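Local structure of oxalate--CoA ligase (Arabidopsis thaliana, 5IE2) at residues K372-K375 with A380-A383; F213-L218 with A317-S322; M345-L348 with I354-P357; I421-V426 with I501-V506. The protein belongs to the ANL superfamily of AMP-binding enzymes, with an AMP-binding region and a C-terminal region of that family, and holds adenosine-5'-triphosphate in a pocket. All coordinates share one frame; numbering follows the deposited sequence.

Followed from the N terminus, the four contacts close in series; none encloses or crosses another. Contact 2 comes first and spans the longest stretch, bringing the start of helix 215-227 to strand 319-323 and closing a loop of 98 residues. Contact 3 is a short return, 345-348 to 354-357, at the end of strand 344-348; it touches contact 2 where Met345 CE packs on Met321 O, 3.8 Å away. Contact 1 then joins the loop at 372-375 to helix 378-384. Contact 4 closes last, setting helix 503-510 near the end of the chain against helix 423-430. Centres of different contacts are 18 to 26 Å apart.

Contact 1 (K372-K375 with A380-A383)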
loop_
_atom_site.group_PDB
_atom_site.type_symbol
_atom_site.label_atom_id
_atom_site.label_comp_id
_atom_site.label_asym_id
_atom_site.label_seq_id
_atom_site.Cartn_x
_atom_site.Cartn_y
_atom_site.Cartn_z
ATOM N N LYS A 372 -9.224 2.869 15.324
ATOM C CA LYS A 372 -10.099 3.458 16.340
ATOM C C LYS A 372 -9.969 4.978 16.368
ATOM O O LYS A 372 -10.838 5.693 16.882
ATOM C CB LYS A 372 -9.737 2.905 17.726
ATOM C CG LYS A 372 -10.068 1.438 17.849
ATOM C CD LYS A 372 -11.611 1.290 17.640
ATOM C CE LYS A 372 -12.030 -0.108 17.908
ATOM N NZ LYS A 372 -13.485 -0.246 17.814
ATOM N N GLY A 373 -8.850 5.484 15.848
ATOM C CA GLY A 373 -8.658 6.917 15.860
ATOM C C GLY A 373 -7.196 7.341 15.704
ATOM O O GLY A 373 -6.273 6.605 16.036
ATOM N N TYR A 374 -7.003 8.539 15.181
ATOM C CA TYR A 374 -5.658 9.092 15.048
ATOM C C TYR A 374 -5.033 9.297 16.397
ATOM O O TYR A 374 -5.737 9.555 17.355
ATOM C CB TYR A 374 -5.692 10.428 14.303
ATOM C CG TYR A 374 -6.217 10.330 12.889
ATOM C CD1 TYR A 374 -5.461 9.712 11.879
ATOM C CD2 TYR A 374 -7.443 10.903 12.553
ATOM C CE1 TYR A 374 -5.962 9.627 10.557
ATOM C CE2 TYR A 374 -7.941 10.840 11.242
ATOM C CZ TYR A 374 -7.195 10.205 10.266
ATOM O OH TYR A 374 -7.706 10.138 9.004
ATOM N N LYS A 375 -3.706 9.198 16.462
ATOM C CA LYS A 375 -2.974 9.415 17.701
ATOM C C LYS A 375 -2.861 10.909 17.997
ATOM O O LYS A 375 -2.421 11.673 17.144
ATOM C CB LYS A 375 -1.590 8.790 17.605
ATOM C CG LYS A 375 -0.726 9.046 18.825
ATOM C CD LYS A 375 0.657 8.486 18.640
ATOM C CE LYS A 375 1.377 8.520 19.977
ATOM N NZ LYS A 375 2.752 8.023 19.824
ATOM N N ALA A 380 -9.159 15.866 14.545
ATOM C CA ALA A 380 -9.296 14.985 13.382
ATOM C C ALA A 380 -10.260 13.831 13.726
ATOM O O ALA A 380 -11.032 13.405 12.867
ATOM C CB ALA A 380 -7.972 14.455 12.954
ATOM N N ASN A 381 -10.243 13.354 14.976
ATOM C CA ASN A 381 -11.132 12.263 15.351
ATOM C C ASN A 381 -12.594 12.712 15.477
ATOM O O ASN A 381 -13.529 12.051 14.996
ATOM C CB ASN A 381 -10.641 11.634 16.648
ATOM C CG ASN A 381 -9.351 10.855 16.428
ATOM O OD1 ASN A 381 -9.137 10.366 15.330
ATOM N ND2 ASN A 381 -8.521 10.707 17.466
ATOM N N LYS A 382 -12.797 13.878 16.056
ATOM C CA LYS A 382 -14.158 14.390 16.142
ATOM C C LYS A 382 -14.662 14.687 14.710
ATOM O O LYS A 382 -15.816 14.436 14.374
ATOM C CB LYS A 382 -14.203 15.629 17.068
ATOM C CG LYS A 382 -15.349 16.621 16.792
ATOM C CD LYS A 382 -15.031 18.028 17.337
ATOM C CE LYS A 382 -16.094 19.065 16.932
ATOM N NZ LYS A 382 -15.857 20.426 17.529
ATOM N N ALA A 383 -13.795 15.178 13.835
ATOM C CA ALA A 383 -14.200 15.442 12.472
ATOM C C ALA A 383 -14.435 14.191 11.615
ATOM O O ALA A 383 -15.295 14.191 10.718
ATOM C CB ALA A 383 -13.168 16.315 11.799
#
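Asn381 reaches from its helix to the main chain of Tyr374 and grips it at both polar atoms. From CB the side chain swings back beside its own backbone N (chi1 -71°), which carries the amide towards the loop 372-375. CG then lies 3.5 Å from Tyr374 N, and the two ends of the amide divide the work. OD1 accepts the Tyr374 N-H at 2.8 Å, in its carbonyl plane and on a lone pair. ND2 donates a hydrogen bond to Tyr374 O at 3.0 Å, with an N-H...O angle of 164° and the acceptor close to the amide plane. The pair resembles the N-H and C=O bonds between antiparallel strands, and it should hold the amide flat against rotation about chi2. OD1 also lies 3.5 Å from Gly373 CA and 3.3 Å from Tyr374 CD2. The phenol ring and the amide run nearly parallel, their planes 4° apart. One helix position earlier, Ala380 CB packs on Tyr374 CD2 at 3.6 Å, an apolar patch beside the polar grip. Tyr374 OH is bonded to Glu316, and this side chain lies about 6 Å from the bound adenosine-5'-triphosphate and magnesium ion. Beside the nucleotide site, the contact thus ties the loop after strand 361-366 to the first turn of helix 378-384, while Lys375 shares a backbone bond with Gly179, at the start of strand 179-183.

Contact 2 (F213-L218 with A317-S322); sequences FHVHGL and ATHLMS. With ACY (acetic acid), chain E.
Val215 and His216 meet His319 in a buried packing contact near the centre of the chain, where the first turn of helix 215-227 abuts strand 319-323; no hydrogen bond joins the two segments. The imidazole of His319 is its hub. His216 CA stands over one face, 3.7 Å from the ring centroid, a CH-pi contact offset towards the rim. The His216 ring comes from the same helix turn but is slid aside: the planes are 28° apart and the centroids 4.9 Å apart, so overlap is slight. Val215 adds its carbonyl O over a face of His319, and the two CB atoms lie 4.0 Å apart as the side chains run past each other. In the fold this joins a helix to the mixed five-stranded sheet in which 319-323 lies between strands 308-314 and 339-340. His214 is the N-cap of the helix: its CG lies opposite the backbone N (chi1 176°), and ND1 accepts from His216 N at 3.0 Å, the donor being tilted out of the ring plane. The other nitrogen, NE2, bonds O2A of adenosine-5'-triphosphate. An acetic acid molecule, probably from the crystallisation liquor, sits among the three histidines. His319 ND1 donates to its OXT at 2.7 Å, near the ring plane, and Val215 CG2 touches the same oxygen at 3.3 Å. The acetic acid CH3 lies at the edge of the His214 ring, 3.4 Å from His214 CE1. His319 NE2 is bonded to Arg286, whereas both His216 nitrogens bond hydroxyls, ND1 that of Ser289 and NE2 that of Thr258.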
loop_
_atom_site.group_PDB
_atom_site.type_symbol
_atom_site.label_atom_id
_atom_site.label_comp_id
_atom_site.label_asym_id
_atom_site.label_seq_id
_atom_site.Cartn_x
_atom_site.Cartn_y
_atom_site.Cartn_z
ATOM N N PHE A 213 7.065 -0.784 4.275
ATOM C CA PHE A 213 6.739 0.209 5.311
ATOM C C PHE A 213 5.451 1.008 4.970
ATOM O O PHE A 213 5.092 1.941 5.689
ATOM C CB PHE A 213 7.925 1.168 5.592
ATOM C CG PHE A 213 8.477 1.867 4.358
ATOM C CD1 PHE A 213 7.841 2.983 3.815
ATOM C CD2 PHE A 213 9.638 1.413 3.766
ATOM C CE1 PHE A 213 8.323 3.615 2.664
ATOM C CE2 PHE A 213 10.173 2.082 2.620
ATOM C CZ PHE A 213 9.505 3.162 2.069
ATOM N N HIS A 214 4.753 0.631 3.892
ATOM C CA HIS A 214 3.400 1.201 3.572
ATOM C C HIS A 214 2.403 0.019 3.617
ATOM O O HIS A 214 2.815 -1.146 3.400
ATOM C CB HIS A 214 3.407 1.918 2.195
ATOM C CG HIS A 214 2.064 2.438 1.747
ATOM N ND1 HIS A 214 1.094 1.638 1.151
ATOM C CD2 HIS A 214 1.516 3.681 1.838
ATOM C CE1 HIS A 214 0.012 2.361 0.913
ATOM N NE2 HIS A 214 0.243 3.608 1.307
ATOM N N VAL A 215 1.129 0.264 3.933
ATOM C CA VAL A 215 0.186 -0.863 4.133
ATOM C C VAL A 215 -0.128 -1.668 2.905
ATOM O O VAL A 215 -0.603 -2.767 3.056
ATOM C CB VAL A 215 -1.231 -0.440 4.651
ATOM C CG1 VAL A 215 -1.221 -0.146 6.131
ATOM C CG2 VAL A 215 -1.751 0.725 3.825
ATOM N N HIS A 216 0.056 -1.138 1.685
ATOM C CA HIS A 216 -0.320 -1.945 0.504
ATOM C C HIS A 216 0.600 -3.193 0.416
ATOM O O HIS A 216 0.131 -4.350 0.427
ATOM C CB HIS A 216 -0.243 -1.083 -0.769
ATOM C CG HIS A 216 -0.604 -1.794 -2.054
ATOM N ND1 HIS A 216 -0.846 -1.103 -3.228
ATOM C CD2 HIS A 216 -0.646 -3.109 -2.380
ATOM C CE1 HIS A 216 -1.086 -1.967 -4.204
ATOM N NE2 HIS A 216 -0.945 -3.189 -3.723
ATOM N N GLY A 217 1.905 -2.975 0.311
ATOM C CA GLY A 217 2.802 -4.137 0.236
ATOM C C GLY A 217 2.756 -4.953 1.514
ATOM O O GLY A 217 2.775 -6.195 1.478
ATOM N N LEU A 218 2.673 -4.280 2.666
ATOM C CA LEU A 218 2.670 -5.003 3.945
ATOM C C LEU A 218 1.435 -5.893 4.126
ATOM O O LEU A 218 1.574 -7.076 4.436
ATOM C CB LEU A 218 2.737 -4.012 5.106
ATOM C CG LEU A 218 2.844 -4.514 6.526
ATOM C CD1 LEU A 218 4.142 -5.347 6.623
ATOM C CD2 LEU A 218 2.907 -3.318 7.502
ATOM N N ALA A 317 -7.930 2.301 7.022
ATOM C CA ALA A 317 -8.760 1.088 6.867
ATOM C C ALA A 317 -7.886 -0.172 6.972
ATOM O O ALA A 317 -8.324 -1.241 6.585
ATOM C CB ALA A 317 -9.475 1.136 5.452
ATOM N N THR A 318 -6.635 -0.030 7.432
ATOM C CA THR A 318 -5.662 -1.158 7.392
ATOM C C THR A 318 -5.656 -1.719 5.928
ATOM O O THR A 318 -5.766 -2.921 5.692
ATOM C CB THR A 318 -5.992 -2.262 8.464
ATOM O OG1 THR A 318 -6.205 -1.576 9.697
ATOM C CG2 THR A 318 -4.792 -3.226 8.688
ATOM N N HIS A 319 -5.519 -0.805 4.986
ATOM C CA HIS A 319 -5.497 -1.111 3.543
ATOM C C HIS A 319 -6.938 -1.346 2.999
ATOM O O HIS A 319 -7.715 -0.395 2.884
ATOM C CB HIS A 319 -4.530 -2.308 3.239
ATOM C CG HIS A 319 -4.227 -2.473 1.769
ATOM N ND1 HIS A 319 -3.798 -1.433 0.966
ATOM C CD2 HIS A 319 -4.337 -3.563 0.952
ATOM C CE1 HIS A 319 -3.661 -1.875 -0.282
ATOM N NE2 HIS A 319 -3.982 -3.161 -0.319
ATOM N N LEU A 320 -7.294 -2.581 2.646
ATOM C CA LEU A 320 -8.433 -2.834 1.755
ATOM C C LEU A 320 -9.806 -2.289 2.265
ATOM O O LEU A 320 -10.230 -2.585 3.413
ATOM C CB LEU A 320 -8.554 -4.354 1.541
ATOM C CG LEU A 320 -9.747 -4.788 0.666
ATOM C CD1 LEU A 320 -9.533 -4.324 -0.738
ATOM C CD2 LEU A 320 -9.844 -6.333 0.744
ATOM N N MET A 321 -10.480 -1.544 1.395
ATOM C CA MET A 321 -11.880 -1.183 1.594
ATOM C C MET A 321 -12.779 -1.897 0.556
ATOM O O MET A 321 -13.745 -2.596 0.924
ATOM C CB MET A 321 -12.061 0.342 1.488
ATOM C CG MET A 321 -11.422 1.053 2.715
ATOM S SD MET A 321 -11.551 2.857 2.543
ATOM C CE MET A 321 -10.232 3.167 1.319
ATOM N N SER A 322 -12.452 -1.727 -0.730
ATOM C CA SER A 322 -13.280 -2.364 -1.758
ATOM C C SER A 322 -12.410 -2.989 -2.835
ATOM O O SER A 322 -11.261 -2.578 -3.064
ATOM C CB SER A 322 -14.293 -1.363 -2.423
ATOM O OG SER A 322 -13.617 -0.399 -3.251
HETATM C C ACY E . -3.344 1.776 0.144
HETATM O O ACY E . -3.128 1.082 -0.916
HETATM O OXT ACY E . -3.730 1.289 1.249
HETATM C CH3 ACY E . -3.183 3.271 0.064
#

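Contact 3 (M345-L348 with I354-P357)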
loop_
_atom_site.group_PDB
_atom_site.type_symbol
_atom_site.label_atom_id
_atom_site.label_comp_id
_atom_site.label_asym_id
_atom_site.label_seq_id
_atom_site.Cartn_x
_atom_site.Cartn_y
_atom_site.Cartn_z
ATOM N N MET A 345 -20.004 0.287 3.860
ATOM C CA MET A 345 -19.575 1.460 3.121
ATOM C C MET A 345 -20.824 2.215 2.653
ATOM O O MET A 345 -21.819 1.605 2.223
ATOM C CB MET A 345 -18.723 1.040 1.925
ATOM C CG MET A 345 -18.191 2.213 1.184
ATOM S SD MET A 345 -17.190 1.598 -0.221
ATOM C CE MET A 345 -16.029 0.452 0.649
ATOM N N ALA A 346 -20.790 3.538 2.724
ATOM C CA ALA A 346 -21.955 4.324 2.351
ATOM C C ALA A 346 -21.500 5.622 1.713
ATOM O O ALA A 346 -20.402 6.061 1.969
ATOM C CB ALA A 346 -22.765 4.599 3.545
ATOM N N ILE A 347 -22.349 6.242 0.895
ATOM C CA ILE A 347 -22.005 7.502 0.236
ATOM C C ILE A 347 -22.877 8.573 0.881
ATOM O O ILE A 347 -24.100 8.466 0.838
ATOM C CB ILE A 347 -22.304 7.427 -1.287
ATOM C CG1 ILE A 347 -21.543 6.288 -1.961
ATOM C CG2 ILE A 347 -22.063 8.767 -1.968
ATOM C CD1 ILE A 347 -20.009 6.549 -2.001
ATOM N N LEU A 348 -22.273 9.576 1.513
ATOM C CA LEU A 348 -23.066 10.555 2.290
ATOM C C LEU A 348 -22.946 11.969 1.728
ATOM O O LEU A 348 -21.844 12.354 1.334
ATOM C CB LEU A 348 -22.547 10.562 3.711
ATOM C CG LEU A 348 -23.154 9.650 4.778
ATOM C CD1 LEU A 348 -23.553 8.274 4.306
ATOM C CD2 LEU A 348 -22.182 9.582 5.910
ATOM N N ILE A 354 -27.649 9.471 3.439
ATOM C CA ILE A 354 -27.178 8.413 2.541
ATOM C C ILE A 354 -27.701 8.637 1.123
ATOM O O ILE A 354 -28.873 8.970 0.920
ATOM C CB ILE A 354 -27.585 7.046 3.058
ATOM C CG1 ILE A 354 -27.059 6.887 4.472
ATOM C CG2 ILE A 354 -26.975 5.938 2.207
ATOM C CD1 ILE A 354 -27.617 5.654 5.175
ATOM N N GLN A 355 -26.813 8.511 0.150
ATOM C CA GLN A 355 -27.157 8.760 -1.238
ATOM C C GLN A 355 -27.630 7.522 -1.979
ATOM O O GLN A 355 -27.177 6.399 -1.710
ATOM C CB GLN A 355 -25.975 9.379 -1.988
ATOM C CG GLN A 355 -25.548 10.729 -1.445
ATOM C CD GLN A 355 -26.703 11.695 -1.421
ATOM O OE1 GLN A 355 -27.223 12.078 -2.475
ATOM N NE2 GLN A 355 -27.136 12.076 -0.233
ATOM N N GLU A 356 -28.537 7.755 -2.925
ATOM C CA GLU A 356 -29.034 6.724 -3.820
ATOM C C GLU A 356 -27.925 6.390 -4.816
ATOM O O GLU A 356 -27.023 7.208 -5.035
ATOM C CB GLU A 356 -30.295 7.215 -4.548
ATOM C CG GLU A 356 -31.657 6.939 -3.826
ATOM C CD GLU A 356 -31.847 5.486 -3.345
ATOM O OE1 GLU A 356 -31.856 4.558 -4.191
ATOM O OE2 GLU A 356 -31.989 5.265 -2.119
ATOM N N PRO A 357 -28.007 5.215 -5.452
ATOM C CA PRO A 357 -27.074 4.929 -6.549
ATOM C C PRO A 357 -26.922 6.059 -7.593
ATOM O O PRO A 357 -27.895 6.756 -7.941
ATOM C CB PRO A 357 -27.690 3.687 -7.210
ATOM C CG PRO A 357 -28.309 2.949 -6.070
ATOM C CD PRO A 357 -28.858 4.048 -5.147
#
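Gln355 leans over the end of strand 344-348 and meets Ile347 in two ways. Its backbone N donates to Ile347 O at 2.8 Å, nearly head-on to the carbonyl (C=O...N angle 166°). The aliphatic part of its side chain folds over the same carbonyl: CB and CG both lie 3.5 Å from Ile347 O. The bend at chi2 (-55°) then turns the amide aside, and NE2 bonds Glu353 O. Ile347 answers with CG2, 4.0 Å from Gln355 CB, the two side chains crossing at about a right angle. This is a hairpin-like return: after Leu348 the chain loops back, a single bridge pairs Leu348 with Ile354 at a CA-CA distance of 4.6 Å, and 361-366 later runs antiparallel to 344-348 in the same sheet. Ile354 contributes through its backbone and its side chain. Its CA brings a C-H to within 3.5 Å of Ile347 O, a second and weaker partner for that oxygen. On its side chain, CG1 packs against Leu348 CD1 at 3.8 Å. Ile347 also packs on Val363, Phe398 and Leu404 from three other strands of the same sheet, while Leu348 rests on Cys364.

Contact 4 (I421-V426 with I501-V506)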
loop_
_atom_site.group_PDB
_atom_site.type_symbol
_atom_site.label_atom_id
_atom_site.label_comp_id
_atom_site.label_asym_id
_atom_site.label_seq_id
_atom_site.Cartn_x
_atom_site.Cartn_y
_atom_site.Cartn_z
ATOM N N ILE A 421 -14.358 19.438 -11.724
ATOM C CA ILE A 421 -13.644 18.555 -12.628
ATOM C C ILE A 421 -12.894 17.512 -11.831
ATOM O O ILE A 421 -12.240 17.802 -10.811
ATOM C CB ILE A 421 -12.665 19.318 -13.543
ATOM C CG1 ILE A 421 -13.404 20.444 -14.268
ATOM C CG2 ILE A 421 -11.942 18.347 -14.519
ATOM C CD1 ILE A 421 -12.436 21.488 -14.892
ATOM N N SER A 422 -13.010 16.267 -12.285
ATOM C CA SER A 422 -12.257 15.155 -11.703
ATOM C C SER A 422 -10.907 14.965 -12.353
ATOM O O SER A 422 -10.835 14.579 -13.516
ATOM C CB SER A 422 -13.041 13.856 -11.858
ATOM O OG SER A 422 -12.179 12.757 -11.628
ATOM N N PRO A 423 -9.821 15.176 -11.599
ATOM C CA PRO A 423 -8.484 14.958 -12.158
ATOM C C PRO A 423 -8.237 13.490 -12.551
ATOM O O PRO A 423 -7.502 13.233 -13.501
ATOM C CB PRO A 423 -7.542 15.357 -11.004
ATOM C CG PRO A 423 -8.346 16.247 -10.140
ATOM C CD PRO A 423 -9.784 15.796 -10.260
ATOM N N ILE A 424 -8.850 12.563 -11.827
ATOM C CA ILE A 424 -8.812 11.122 -12.189
ATOM C C ILE A 424 -9.270 10.893 -13.641
ATOM O O ILE A 424 -8.607 10.199 -14.453
ATOM C CB ILE A 424 -9.744 10.301 -11.223
ATOM C CG1 ILE A 424 -9.086 10.208 -9.854
ATOM C CG2 ILE A 424 -10.052 8.873 -11.773
ATOM C CD1 ILE A 424 -9.906 9.366 -8.869
ATOM N N GLU A 425 -10.423 11.483 -13.954
ATOM C CA GLU A 425 -11.035 11.312 -15.280
ATOM C C GLU A 425 -10.100 11.847 -16.382
ATOM O O GLU A 425 -9.861 11.216 -17.470
ATOM C CB GLU A 425 -12.395 12.031 -15.359
ATOM C CG GLU A 425 -13.089 11.841 -16.702
ATOM C CD GLU A 425 -14.418 12.617 -16.880
ATOM O OE1 GLU A 425 -14.774 13.471 -16.038
ATOM O OE2 GLU A 425 -15.090 12.370 -17.913
ATOM N N VAL A 426 -9.584 13.047 -16.123
ATOM C CA VAL A 426 -8.725 13.686 -17.135
ATOM C C VAL A 426 -7.401 12.911 -17.288
ATOM O O VAL A 426 -6.962 12.690 -18.428
ATOM C CB VAL A 426 -8.462 15.172 -16.799
ATOM C CG1 VAL A 426 -7.511 15.811 -17.805
ATOM C CG2 VAL A 426 -9.747 15.947 -16.776
ATOM N N ILE A 501 2.089 9.796 -7.592
ATOM C CA ILE A 501 2.467 11.135 -8.012
ATOM C C ILE A 501 1.569 12.062 -7.219
ATOM O O ILE A 501 0.363 11.915 -7.315
ATOM C CB ILE A 501 2.255 11.316 -9.538
ATOM C CG1 ILE A 501 2.988 10.217 -10.335
ATOM C CG2 ILE A 501 2.621 12.740 -9.988
ATOM C CD1 ILE A 501 2.478 10.072 -11.804
ATOM N N GLN A 502 2.089 13.003 -6.446
ATOM C CA GLN A 502 1.166 13.881 -5.705
ATOM C C GLN A 502 0.880 15.184 -6.436
ATOM O O GLN A 502 1.810 15.907 -6.788
ATOM C CB GLN A 502 1.633 14.162 -4.272
ATOM C CG GLN A 502 2.210 12.945 -3.555
ATOM C CD GLN A 502 2.325 13.148 -2.050
ATOM O OE1 GLN A 502 2.856 14.162 -1.589
ATOM N NE2 GLN A 502 1.829 12.186 -1.281
ATOM N N ARG A 503 -0.404 15.466 -6.674
ATOM C CA ARG A 503 -0.770 16.540 -7.588
ATOM C C ARG A 503 -0.373 17.900 -7.031
ATOM O O ARG A 503 0.045 18.758 -7.791
ATOM C CB ARG A 503 -2.279 16.581 -7.861
ATOM C CG ARG A 503 -2.955 15.254 -7.935
ATOM C CD ARG A 503 -4.413 15.413 -8.297
ATOM N NE ARG A 503 -4.418 15.009 -9.670
ATOM C CZ ARG A 503 -4.694 13.801 -10.133
ATOM N NH1 ARG A 503 -5.173 12.837 -9.356
ATOM N NH2 ARG A 503 -4.573 13.617 -11.436
ATOM N N ARG A 504 -0.419 18.088 -5.715
ATOM C CA ARG A 504 -0.051 19.396 -5.166
ATOM C C ARG A 504 1.425 19.726 -5.403
ATOM O O ARG A 504 1.781 20.852 -5.747
ATOM C CB ARG A 504 -0.358 19.453 -3.665
ATOM C CG ARG A 504 -1.829 19.658 -3.355
ATOM C CD ARG A 504 -2.134 19.579 -1.847
ATOM N NE ARG A 504 -3.425 20.215 -1.532
ATOM C CZ ARG A 504 -4.033 20.179 -0.345
ATOM N NH1 ARG A 504 -3.467 19.564 0.680
ATOM N NH2 ARG A 504 -5.201 20.783 -0.173
ATOM N N ILE A 505 2.269 18.711 -5.312
ATOM C CA ILE A 505 3.693 18.900 -5.551
ATOM C C ILE A 505 3.960 19.238 -7.013
ATOM O O ILE A 505 4.776 20.112 -7.326
ATOM C CB ILE A 505 4.496 17.662 -5.169
ATOM C CG1 ILE A 505 4.661 17.615 -3.666
ATOM C CG2 ILE A 505 5.867 17.670 -5.838
ATOM C CD1 ILE A 505 3.452 17.118 -2.963
ATOM N N VAL A 506 3.277 18.527 -7.906
ATOM C CA VAL A 506 3.394 18.778 -9.334
ATOM C C VAL A 506 2.979 20.209 -9.635
ATOM O O VAL A 506 3.666 20.941 -10.367
ATOM C CB VAL A 506 2.522 17.806 -10.171
ATOM C CG1 VAL A 506 2.549 18.180 -11.631
ATOM C CG2 VAL A 506 2.967 16.359 -9.978
#
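Pro423 meets Arg503 where two helices begin: 423-430 and 503-510 present their first turns to each other, in the C-terminal part of this ANL-family protein. The packing is flat: a C-H carbon of the proline lies on the guanidinium face. Pro423 CB lies over the centre of the Arg503 guanidinium, 3.3 Å above its plane, and comes within 3.4 Å of CZ. The arginine chain runs extended to CD and then bends at chi3 (104°), which turns the face of the guanidinium to the proline. Pro423 CB is equally near Arg503 NE, 3.4 Å, and 3.5 Å from Arg503 NH2. The polar partners come from outside the two segments: NH2 forms a salt bridge with Asp427, one turn further along the first helix, and NE bonds Ala441 O on strand 436-446. Those bonds probably fix the rotation of the guanidinium and hold it flat on Pro423. NH1 has a long, weak ion pair with Glu412. Beside the proline, Ile424 places its side chain about 4 Å from the bound adenosine-5'-triphosphate. Gln502 occupies the N-cap position of 503-510. At the start of 423-430 Ser422 makes a capping bond: Ser422 OG accepts from Glu425 N at 3.2 Å, with an N-H...O angle of 163°.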